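Local atomic coordinates of pectate lyase (Pectobacterium carotovorum, PDB entry 4U49), a protein that probably cleaves polygalacturonate and methylated pectins internally by calcium-dependent beta-elimination, leaving oligosaccharides with unsaturated galacturonosyl ends. Residues 34-39 with 211-216; 74-79 with 243-248. All blocks are in the same frame, centred on the assembly; numbering follows the deposited sequence.

Contact 1 of 2, residues 34-39 with 211-216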
ATOM      1  N   ALA A  34     -13.799  -9.910  -5.796  1.00 31.53           N
ATOM      2  CA  ALA A  34     -13.522  -8.722  -6.591  1.00 27.46           C
ATOM      3  C   ALA A  34     -12.293  -8.964  -7.452  1.00 21.64           C
ATOM      4  O   ALA A  34     -11.537  -9.902  -7.206  1.00 18.05           O
ATOM      5  CB  ALA A  34     -13.313  -7.513  -5.695  1.00 23.62           C
ATOM      6  N   THR A  35     -12.096  -8.125  -8.464  1.00 18.23           N
ATOM      7  CA  THR A  35     -10.857  -8.164  -9.231  1.00 18.66           C
ATOM      8  C   THR A  35     -10.145  -6.820  -9.119  1.00 18.88           C
ATOM      9  O   THR A  35     -10.677  -5.786  -9.526  1.00 19.50           O
ATOM     10  CB  THR A  35     -11.103  -8.514 -10.712  1.00 19.15           C
ATOM     11  OG1 THR A  35     -11.609  -9.853 -10.807  1.00 19.42           O
ATOM     12  CG2 THR A  35      -9.804  -8.420 -11.503  1.00 17.22           C
ATOM     13  N   TYR A  36      -8.950  -6.844  -8.539  1.00 16.06           N
ATOM     14  CA  TYR A  36      -8.177  -5.631  -8.324  1.00 14.63           C
ATOM     15  C   TYR A  36      -7.135  -5.453  -9.410  1.00 18.65           C
ATOM     16  O   TYR A  36      -6.365  -6.367  -9.699  1.00 18.36           O
ATOM     17  CB  TYR A  36      -7.504  -5.655  -6.953  1.00 14.23           C
ATOM     18  CG  TYR A  36      -8.487  -5.798  -5.819  1.00 16.38           C
ATOM     19  CD1 TYR A  36      -9.173  -4.695  -5.331  1.00 18.07           C
ATOM     20  CD2 TYR A  36      -8.742  -7.039  -5.248  1.00 19.70           C
ATOM     21  CE1 TYR A  36     -10.081  -4.817  -4.301  1.00 22.14           C
ATOM     22  CE2 TYR A  36      -9.651  -7.173  -4.215  1.00 20.60           C
ATOM     23  CZ  TYR A  36     -10.317  -6.059  -3.746  1.00 24.53           C
ATOM     24  OH  TYR A  36     -11.224  -6.176  -2.717  1.00 22.98           O
ATOM     25  N   LEU A  37      -7.128  -4.272 -10.015  1.00 13.38           N
ATOM     26  CA  LEU A  37      -6.115  -3.915 -10.997  1.00 14.42           C
ATOM     27  C   LEU A  37      -5.083  -3.020 -10.333  1.00 11.33           C
ATOM     28  O   LEU A  37      -5.428  -2.165  -9.528  1.00 13.55           O
ATOM     29  CB  LEU A  37      -6.738  -3.203 -12.201  1.00 11.70           C
ATOM     30  CG  LEU A  37      -7.380  -4.041 -13.311  1.00 14.18           C
ATOM     31  CD1 LEU A  37      -8.509  -4.917 -12.795  1.00 21.06           C
ATOM     32  CD2 LEU A  37      -7.876  -3.123 -14.422  1.00 14.13           C
ATOM     33  N   SER A  38      -3.815  -3.225 -10.663  1.00 12.76           N
ATOM     34  CA  SER A  38      -2.756  -2.367 -10.158  1.00 12.34           C
ATOM     35  C   SER A  38      -1.698  -2.221 -11.236  1.00 14.12           C
ATOM     36  O   SER A  38      -1.366  -3.190 -11.919  1.00 14.14           O
ATOM     37  CB  SER A  38      -2.155  -2.943  -8.872  1.00 12.33           C
ATOM     38  OG  SER A  38      -1.147  -2.095  -8.352  1.00 14.85           O
ATOM     39  N   TRP A  39      -1.164  -1.018 -11.402  1.00 11.36           N
ATOM     40  CA  TRP A  39      -0.194  -0.810 -12.467  1.00 13.29           C
ATOM     41  C   TRP A  39       0.855   0.237 -12.140  1.00 15.11           C
ATOM     42  O   TRP A  39       0.672   1.068 -11.254  1.00 13.14           O
ATOM     43  CB  TRP A  39      -0.911  -0.435 -13.773  1.00 12.80           C
ATOM     44  CG  TRP A  39      -1.735   0.828 -13.723  1.00 14.32           C
ATOM     45  CD1 TRP A  39      -1.333   2.088 -14.079  1.00 13.36           C
ATOM     46  CD2 TRP A  39      -3.111   0.947 -13.326  1.00 12.19           C
ATOM     47  NE1 TRP A  39      -2.369   2.980 -13.916  1.00 12.86           N
ATOM     48  CE2 TRP A  39      -3.463   2.307 -13.452  1.00 12.63           C
ATOM     49  CE3 TRP A  39      -4.067   0.036 -12.863  1.00 13.56           C
ATOM     50  CZ2 TRP A  39      -4.741   2.773 -13.134  1.00 11.99           C
ATOM     51  CZ3 TRP A  39      -5.335   0.506 -12.552  1.00 13.28           C
ATOM     52  CH2 TRP A  39      -5.659   1.860 -12.693  1.00 11.15           C
ATOM     53  N   GLY A 211       0.461   2.921  -5.724  1.00 12.58           N
ATOM     54  CA  GLY A 211      -0.453   1.867  -6.114  1.00 11.55           C
ATOM     55  C   GLY A 211      -0.173   0.613  -5.306  1.00 12.31           C
ATOM     56  O   GLY A 211       0.382   0.679  -4.209  1.00 12.55           O
ATOM     57  N   GLY A 212      -0.546  -0.535  -5.855  1.00 13.92           N
ATOM     58  CA  GLY A 212      -0.332  -1.793  -5.169  1.00 12.84           C
ATOM     59  C   GLY A 212      -1.593  -2.270  -4.482  1.00 14.70           C
ATOM     60  O   GLY A 212      -2.527  -1.496  -4.268  1.00 14.98           O
ATOM     61  N   VAL A 213      -1.624  -3.558  -4.155  1.00 12.42           N
ATOM     62  CA  VAL A 213      -2.770  -4.168  -3.491  1.00 14.33           C
ATOM     63  C   VAL A 213      -2.269  -5.113  -2.405  1.00 12.03           C
ATOM     64  O   VAL A 213      -1.400  -5.943  -2.659  1.00 14.26           O
ATOM     65  CB  VAL A 213      -3.668  -4.954  -4.480  1.00 14.02           C
ATOM     66  CG1 VAL A 213      -4.852  -5.574  -3.749  1.00 12.75           C
ATOM     67  CG2 VAL A 213      -4.151  -4.059  -5.617  1.00 14.41           C
ATOM     68  N   ALA A 214      -2.808  -4.989  -1.195  1.00 13.73           N
ATOM     69  CA  ALA A 214      -2.375  -5.839  -0.090  1.00 13.39           C
ATOM     70  C   ALA A 214      -3.549  -6.573   0.552  1.00 18.00           C
ATOM     71  O   ALA A 214      -4.449  -5.956   1.123  1.00 15.62           O
ATOM     72  CB  ALA A 214      -1.639  -5.014   0.950  1.00 13.49           C
ATOM     73  N   HIS A 215      -3.526  -7.897   0.457  1.00 17.71           N
ATOM     74  CA  HIS A 215      -4.564  -8.724   1.051  1.00 18.40           C
ATOM     75  C   HIS A 215      -4.139  -9.234   2.422  1.00 18.08           C
ATOM     76  O   HIS A 215      -2.973  -9.562   2.638  1.00 18.07           O
ATOM     77  CB  HIS A 215      -4.899  -9.903   0.134  1.00 21.28           C
ATOM     78  CG  HIS A 215      -5.794 -10.919   0.769  1.00 23.61           C
ATOM     79  ND1 HIS A 215      -7.168 -10.815   0.756  1.00 25.93           N
ATOM     80  CD2 HIS A 215      -5.510 -12.056   1.449  1.00 24.68           C
ATOM     81  CE1 HIS A 215      -7.692 -11.846   1.397  1.00 24.68           C
ATOM     82  NE2 HIS A 215      -6.706 -12.613   1.825  1.00 30.33           N
ATOM     83  N   ASN A 216      -5.094  -9.296   3.345  1.00 17.49           N
ATOM     84  CA  ASN A 216      -4.844  -9.847   4.671  1.00 22.83           C
ATOM     85  C   ASN A 216      -6.042 -10.646   5.175  1.00 24.14           C
ATOM     86  O   ASN A 216      -7.181 -10.367   4.804  1.00 22.16           O
ATOM     87  CB  ASN A 216      -4.506  -8.730   5.663  1.00 19.83           C
ATOM     88  CG  ASN A 216      -4.064  -9.265   7.016  1.00 27.44           C
ATOM     89  OD1 ASN A 216      -2.950  -9.766   7.158  1.00 29.17           O
ATOM     90  ND2 ASN A 216      -4.937  -9.160   8.015  1.00 25.31           N
TER

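Contact 2 of 2, residues 74-79 with 243-248. Unlike the reference sequence in segment 243-248: Asn243 (reference Lys).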
ATOM      1  N   THR A  74      -4.439   2.044  -9.220  1.00 12.11           N
ATOM      2  CA  THR A  74      -5.242   0.847  -8.993  1.00 11.78           C
ATOM      3  C   THR A  74      -6.683   1.056  -9.437  1.00 13.98           C
ATOM      4  O   THR A  74      -7.127   2.186  -9.626  1.00 13.61           O
ATOM      5  CB  THR A  74      -5.277   0.429  -7.511  1.00 13.71           C
ATOM      6  OG1 THR A  74      -6.068   1.370  -6.774  1.00 15.99           O
ATOM      7  CG2 THR A  74      -3.882   0.356  -6.921  1.00 12.30           C
ATOM      8  N   PHE A  75      -7.409  -0.045  -9.591  1.00 12.11           N
ATOM      9  CA  PHE A  75      -8.842  -0.000  -9.847  1.00 13.48           C
ATOM     10  C   PHE A  75      -9.500  -1.262  -9.313  1.00 15.46           C
ATOM     11  O   PHE A  75      -8.950  -2.355  -9.439  1.00 15.77           O
ATOM     12  CB  PHE A  75      -9.137   0.153 -11.342  1.00 13.80           C
ATOM     13  CG  PHE A  75     -10.603   0.110 -11.676  1.00 15.43           C
ATOM     14  CD1 PHE A  75     -11.399   1.228 -11.482  1.00 16.60           C
ATOM     15  CD2 PHE A  75     -11.186  -1.044 -12.177  1.00 16.60           C
ATOM     16  CE1 PHE A  75     -12.749   1.195 -11.782  1.00 14.26           C
ATOM     17  CE2 PHE A  75     -12.536  -1.083 -12.476  1.00 18.26           C
ATOM     18  CZ  PHE A  75     -13.317   0.039 -12.279  1.00 14.69           C
ATOM     19  N   THR A  76     -10.680  -1.109  -8.721  1.00 16.16           N
ATOM     20  CA  THR A  76     -11.427  -2.249  -8.203  1.00 18.33           C
ATOM     21  C   THR A  76     -12.636  -2.549  -9.084  1.00 17.45           C
ATOM     22  O   THR A  76     -13.537  -1.724  -9.211  1.00 18.03           O
ATOM     23  CB  THR A  76     -11.910  -2.011  -6.759  1.00 14.99           C
ATOM     24  OG1 THR A  76     -10.782  -1.812  -5.897  1.00 19.66           O
ATOM     25  CG2 THR A  76     -12.711  -3.208  -6.265  1.00 19.67           C
ATOM     26  N   ASP A  77     -12.651  -3.733  -9.687  1.00 16.99           N
ATOM     27  CA  ASP A  77     -13.760  -4.146 -10.538  1.00 19.85           C
ATOM     28  C   ASP A  77     -14.732  -5.024  -9.759  1.00 20.95           C
ATOM     29  O   ASP A  77     -14.398  -6.145  -9.375  1.00 19.46           O
ATOM     30  CB  ASP A  77     -13.243  -4.883 -11.780  1.00 20.25           C
ATOM     31  CG  ASP A  77     -14.356  -5.262 -12.746  1.00 22.70           C
ATOM     32  OD1 ASP A  77     -14.076  -5.991 -13.720  1.00 21.85           O
ATOM     33  OD2 ASP A  77     -15.512  -4.839 -12.538  1.00 24.55           O
ATOM     34  N   LEU A  78     -15.936  -4.506  -9.535  1.00 22.08           N
ATOM     35  CA  LEU A  78     -16.961  -5.232  -8.792  1.00 24.48           C
ATOM     36  C   LEU A  78     -18.088  -5.736  -9.693  1.00 27.08           C
ATOM     37  O   LEU A  78     -19.044  -6.342  -9.215  1.00 31.03           O
ATOM     38  CB  LEU A  78     -17.542  -4.343  -7.689  1.00 22.22           C
ATOM     39  CG  LEU A  78     -16.575  -3.880  -6.598  1.00 25.62           C
ATOM     40  CD1 LEU A  78     -17.296  -3.033  -5.561  1.00 27.27           C
ATOM     41  CD2 LEU A  78     -15.904  -5.070  -5.938  1.00 24.16           C
ATOM     42  N   THR A  79     -17.971  -5.495 -10.996  1.00 24.66           N
ATOM     43  CA  THR A  79     -19.056  -5.810 -11.922  1.00 26.98           C
ATOM     44  C   THR A  79     -18.774  -7.035 -12.794  1.00 30.09           C
ATOM     45  O   THR A  79     -19.629  -7.454 -13.577  1.00 27.76           O
ATOM     46  CB  THR A  79     -19.366  -4.619 -12.849  1.00 26.13           C
ATOM     47  OG1 THR A  79     -18.255  -4.387 -13.725  1.00 30.05           O
ATOM     48  CG2 THR A  79     -19.643  -3.359 -12.039  1.00 29.54           C
ATOM     49  N   ASN A 243      -3.634   5.400  -5.002  1.00 15.88           N
ATOM     50  CA  ASN A 243      -4.777   4.605  -4.563  1.00 15.59           C
ATOM     51  C   ASN A 243      -4.387   3.178  -4.175  1.00 15.23           C
ATOM     52  O   ASN A 243      -5.058   2.216  -4.557  1.00 15.50           O
ATOM     53  CB  ASN A 243      -5.860   4.577  -5.648  1.00 16.87           C
ATOM     54  CG  ASN A 243      -7.222   4.214  -5.095  1.00 20.85           C
ATOM     55  OD1 ASN A 243      -7.465   4.332  -3.892  1.00 18.15           O
ATOM     56  ND2 ASN A 243      -8.120   3.770  -5.968  1.00 18.80           N
ATOM     57  N   PHE A 244      -3.287   3.060  -3.433  1.00 14.61           N
ATOM     58  CA  PHE A 244      -2.899   1.819  -2.767  1.00 14.92           C
ATOM     59  C   PHE A 244      -4.119   1.221  -2.078  1.00 14.70           C
ATOM     60  O   PHE A 244      -4.842   1.923  -1.376  1.00 15.24           O
ATOM     61  CB  PHE A 244      -1.766   2.099  -1.771  1.00 16.16           C
ATOM     62  CG  PHE A 244      -1.464   0.964  -0.832  1.00 11.44           C
ATOM     63  CD1 PHE A 244      -0.846  -0.189  -1.284  1.00 14.40           C
ATOM     64  CD2 PHE A 244      -1.760   1.073   0.518  1.00 13.48           C
ATOM     65  CE1 PHE A 244      -0.554  -1.225  -0.410  1.00 15.16           C
ATOM     66  CE2 PHE A 244      -1.472   0.041   1.394  1.00 12.83           C
ATOM     67  CZ  PHE A 244      -0.868  -1.107   0.931  1.00 12.83           C
ATOM     68  N   THR A 245      -4.365  -0.067  -2.304  1.00 16.54           N
ATOM     69  CA  THR A 245      -5.624  -0.677  -1.881  1.00 14.30           C
ATOM     70  C   THR A 245      -5.444  -1.868  -0.944  1.00 16.74           C
ATOM     71  O   THR A 245      -4.700  -2.804  -1.239  1.00 14.50           O
ATOM     72  CB  THR A 245      -6.457  -1.134  -3.102  1.00 16.35           C
ATOM     73  OG1 THR A 245      -6.813   0.005  -3.896  1.00 17.10           O
ATOM     74  CG2 THR A 245      -7.732  -1.849  -2.656  1.00 18.07           C
ATOM     75  N   LEU A 246      -6.142  -1.821   0.186  1.00 13.94           N
ATOM     76  CA  LEU A 246      -6.183  -2.937   1.123  1.00 14.34           C
ATOM     77  C   LEU A 246      -7.425  -3.781   0.868  1.00 14.76           C
ATOM     78  O   LEU A 246      -8.525  -3.248   0.736  1.00 16.86           O
ATOM     79  CB  LEU A 246      -6.183  -2.436   2.570  1.00 13.82           C
ATOM     80  CG  LEU A 246      -4.977  -1.634   3.064  1.00 17.12           C
ATOM     81  CD1 LEU A 246      -5.175  -1.231   4.522  1.00 16.05           C
ATOM     82  CD2 LEU A 246      -3.696  -2.434   2.906  1.00 15.85           C
ATOM     83  N   THR A 247      -7.251  -5.095   0.794  1.00 16.60           N
ATOM     84  CA  THR A 247      -8.388  -5.992   0.646  1.00 18.62           C
ATOM     85  C   THR A 247      -8.341  -7.093   1.702  1.00 20.13           C
ATOM     86  O   THR A 247      -7.281  -7.399   2.253  1.00 18.46           O
ATOM     87  CB  THR A 247      -8.445  -6.620  -0.763  1.00 19.15           C
ATOM     88  OG1 THR A 247      -9.614  -7.440  -0.875  1.00 24.50           O
ATOM     89  CG2 THR A 247      -7.213  -7.465  -1.030  1.00 18.73           C
ATOM     90  N   GLY A 248      -9.497  -7.680   1.985  1.00 19.65           N
ATOM     91  CA  GLY A 248      -9.607  -8.686   3.023  1.00 22.25           C
ATOM     92  C   GLY A 248      -9.909  -8.066   4.375  1.00 24.12           C
ATOM     93  O   GLY A 248     -10.613  -7.061   4.467  1.00 22.79           O
TER
HETATM   94  O   HOH W   1      -9.065   4.024  -9.118  1.00 21.03           O
HETATM   95  O   HOH W   2      -8.721   0.169  -6.062  1.00 17.25           O

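Contact 1 of 2, residues 34-39 with 211-216
Val213 brings its two methyl groups up against Tyr36 and Ser38, whose side chains both leave strand 34-41 toward it. Its CG2 rests against both beta carbons, 3.9 Å from Tyr36 CB and 4.0 Å from Ser38 CB, while CG1 approaches the foot of the phenol ring obliquely, 4.2 Å from Tyr36 CG. CG1 lies anti to the backbone N (chi1 -180°), which puts CG2 beside that N and turns it to the gap between the two neighbours. The side chains of Val213 and Tyr36 cross at roughly a right angle, and the valine meets the root of the tyrosine rather than its hydroxyl end. That far end belongs to the surrounding shell: Tyr36 OH is hydrogen-bonded to Asn277 ND2 and Thr247 OG1.

Beside this apolar patch sits one polar link. Gly212 N donates to Ser38 OG at 3.0 Å, a weak bond whose N-H...O angle is only 132°. The serine hydroxyl, held anti to its own backbone N (chi1 -178°), is also hydrogen-bonded to Asn189 OD1, consistent with its accepting weakly from Gly212 and donating to the asparagine. Gly211 and Gly212 both have positive phi, and they carry the chain from strand 206-210 around the bend into strand 213-216.

The contact therefore joins two domains. Strand 34-41 is the middle strand of an antiparallel sheet in the N-terminal sandwich, and strand 213-216 belongs to one coil of the parallel beta-helix expected of this lyase family. That strand ends at Asn216, a calcium ligand of this protein, though this chain has no ion bound. The touching residues are buried, and their pairing rests on a few apolar contacts at ordinary van der Waals distance and one weak hydrogen bond, so it owes little to polar bonding.

Contact 2 of 2, residues 74-79 with 243-248
Asn243 O is gripped by two threonine hydroxyls, one from each side of the contact. Thr74 OG1 donates to it at 2.6 Å and Thr245 OG1 at 2.9 Å, each tilted about 30° from the carbonyl plane, to opposite sides of it. This is where an edge strand of the three-stranded sheet in the N-terminal sandwich meets the parallel beta-helix: strands 74-77 and 244-247 run 7.6 Å apart at closest, their directions 38° from each other.

Thr74 buries the largest share of the contact. Its OG1 lies between the backbone N and the carbonyl carbon (chi1 71°), a torsion that aims the hydroxyl at Asn243 and sets it close to Thr245 OG1 as well. The asparagine side chain crosses that of Thr74 at about a right angle, and its amide oxygen turns to another coil of the helix, where Thr275 OG1 bonds it.

Two waters fill in the polar bridging. One donates to Thr74 O (2.7 Å) and accepts from Asn243 ND2 in a longer 3.3 Å bond. The other spans the threonines further along, 2.9 Å from Thr76 OG1, and donates to Thr245 OG1, the same hydroxyl that in turn donates to Asn243 O. At the end of strand 74-77 Asp77 makes an Asx turn: its OD2, which also forms a salt bridge with Arg53, accepts from Thr79 N at 3.0 Å, met from above the carboxylate plane.

Contacts 1 and 2 have centres only about 5 Å apart and form one continuous interface between the N-terminal sandwich and the beta-helix. On the sandwich side, strands 34-41 and 74-77 are antiparallel neighbours, joined by backbone bonds such as that from Leu37 N to Phe75 O. Across from them, strands 213-216 and 244-247 are parallel neighbours on successive turns of the helix, and Gly211 O packs on Phe244 CD1. Along the chain the segments alternate: 34-39, 74-79, 211-216, 243-248. Two adjacent strands of one domain thus meet two adjacent coils of the other, setting the small domain against the body of the helix.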